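Local coordinates for BpsB (PgaB), Poly-beta-1,6-N-acetyl-D-glucosamine N-deacetylase (Bordetella bronchiseptica RB50, PDB 5BU6), which removes acetyl groups from the N-acetylglucosamine units of poly-beta-1,6-N-acetyl-D-glucosamine as a family 4 carbohydrate esterase and is required for biofilm formation, at residues Phe13-Met18 with Gly247-Asp252. The protein carries 5 engineered substitutions. Residues are numbered along the deposited sequence; the frame is centred on the assembly and turned at random.
Sequences FRVLSM and GPNTPD. Engineered in segment 13-18: Ser17 (natural residue Cys).
Phe13 and Asn249 form a single antiparallel bridge, a hydrogen-bonded pair, where the loop between strands 240-242 and 261-266 closes against the residue just before strand 14-20. Asn249 N donates a hydrogen bond to Phe13 O at 2.9 Å, and the return bond from Phe13 N to Asn249 O is longer, 3.3 Å. The same Phe13 carbonyl takes a second bond from Asn249 ND2 at 3.2 Å, with the donor well above the carbonyl plane, so backbone and side chain of one residue grip one oxygen. Asn249 OD1 is bound by Arg259 N, which fixes the amide at both ends. A chi1 of 63° sets Phe13 CG between the backbone N and the carbonyl carbon and brings the ring up to Asn249, whose CB sits over the centre of one face in a CH-pi contact, 3.7 Å from the centroid. Strand 14-20 runs parallel between 77-83 and 261-266 in the sheet of this polysaccharide deacetylase domain, the side chain of Val15 about 13 Å from a bound nickel ion. Arg14, bent at chi2 (-82°), lays one guanidinium face over the Gly247-Pro248 peptide, Pro248 N being 3.5 Å from Arg14 CZ, while Arg14 NE makes a salt bridge to Asp6. Further along, a water accepts from Val15 N and donates to Gly247 O at 2.8 Å.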
# COMPACT_ATOMS: atom_id res chain seq x y z
N PHE A 13 17.48 0.54 4.06
CA PHE A 13 16.37 0.16 4.92
C PHE A 13 15.54 -1.01 4.37
O PHE A 13 15.58 -1.30 3.16
CB PHE A 13 15.47 1.36 5.19
CG PHE A 13 14.81 1.92 3.96
CD1 PHE A 13 15.47 2.84 3.15
CD2 PHE A 13 13.51 1.53 3.62
CE1 PHE A 13 14.86 3.35 2.03
CE2 PHE A 13 12.90 2.05 2.48
CZ PHE A 13 13.57 2.97 1.69
N ARG A 14 14.84 -1.69 5.26
CA ARG A 14 13.90 -2.73 4.85
C ARG A 14 12.46 -2.21 5.01
O ARG A 14 12.22 -1.26 5.75
CB ARG A 14 14.12 -4.01 5.68
CG ARG A 14 15.41 -4.76 5.33
CD ARG A 14 15.22 -5.65 4.11
NE ARG A 14 16.44 -6.37 3.76
CZ ARG A 14 16.52 -7.38 2.90
NH1 ARG A 14 17.69 -7.94 2.66
NH2 ARG A 14 15.43 -7.83 2.29
N VAL A 15 11.53 -2.79 4.26
CA VAL A 15 10.10 -2.44 4.37
C VAL A 15 9.33 -3.75 4.58
O VAL A 15 9.59 -4.75 3.90
CB VAL A 15 9.56 -1.71 3.14
CG1 VAL A 15 8.08 -1.36 3.31
CG2 VAL A 15 10.36 -0.43 2.87
N LEU A 16 8.40 -3.72 5.52
CA LEU A 16 7.65 -4.90 5.89
C LEU A 16 6.18 -4.59 5.72
O LEU A 16 5.63 -3.75 6.43
CB LEU A 16 8.00 -5.31 7.33
CG LEU A 16 7.62 -6.67 7.88
CD1 LEU A 16 8.28 -7.80 7.09
CD2 LEU A 16 7.96 -6.74 9.36
N SER A 17 5.54 -5.25 4.77
CA SER A 17 4.13 -5.01 4.50
C SER A 17 3.30 -6.08 5.24
O SER A 17 3.55 -7.27 5.07
CB SER A 17 3.88 -5.03 3.00
OG SER A 17 2.52 -4.85 2.67
N MET A 18 2.37 -5.66 6.08
CA MET A 18 1.68 -6.57 6.98
C MET A 18 0.25 -6.81 6.51
O MET A 18 -0.48 -5.86 6.25
CB MET A 18 1.66 -6.03 8.40
CG MET A 18 2.45 -6.82 9.39
SD MET A 18 4.19 -6.43 9.23
CE MET A 18 4.16 -4.66 9.49
N GLY A 247 13.89 -7.27 -1.04
CA GLY A 247 15.30 -6.96 -1.03
C GLY A 247 15.57 -5.72 -0.23
O GLY A 247 14.64 -5.02 0.18
N PRO A 248 16.86 -5.43 0.01
CA PRO A 248 17.20 -4.23 0.76
C PRO A 248 17.03 -3.00 -0.12
O PRO A 248 17.28 -3.06 -1.32
CB PRO A 248 18.67 -4.46 1.12
CG PRO A 248 19.20 -5.28 -0.02
CD PRO A 248 18.05 -6.16 -0.47
N ASN A 249 16.59 -1.91 0.47
CA ASN A 249 16.57 -0.65 -0.26
C ASN A 249 17.88 0.06 -0.04
O ASN A 249 18.02 0.88 0.87
CB ASN A 249 15.42 0.22 0.18
CG ASN A 249 14.10 -0.39 -0.16
OD1 ASN A 249 13.67 -0.37 -1.31
ND2 ASN A 249 13.46 -0.98 0.84
N THR A 250 18.85 -0.27 -0.88
CA THR A 250 20.17 0.31 -0.82
C THR A 250 20.11 1.70 -1.47
O THR A 250 19.10 2.03 -2.09
CB THR A 250 21.20 -0.61 -1.50
OG1 THR A 250 20.79 -0.87 -2.85
CG2 THR A 250 21.31 -1.94 -0.74
N PRO A 251 21.16 2.52 -1.31
CA PRO A 251 21.10 3.89 -1.85
C PRO A 251 20.86 3.99 -3.36
O PRO A 251 20.38 5.03 -3.80
CB PRO A 251 22.49 4.45 -1.50
CG PRO A 251 22.88 3.73 -0.28
CD PRO A 251 22.34 2.33 -0.45
N ASP A 252 21.20 2.96 -4.14
CA ASP A 252 20.98 3.01 -5.58
C ASP A 252 19.53 2.72 -5.99
O ASP A 252 19.16 2.91 -7.15
CB ASP A 252 21.92 2.03 -6.29
CG ASP A 252 21.71 0.60 -5.85
OD1 ASP A 252 21.50 0.39 -4.63
OD2 ASP A 252 21.74 -0.30 -6.71
O HOH W 1 12.56 -6.88 1.99
O HOH W 2 12.59 -4.27 1.91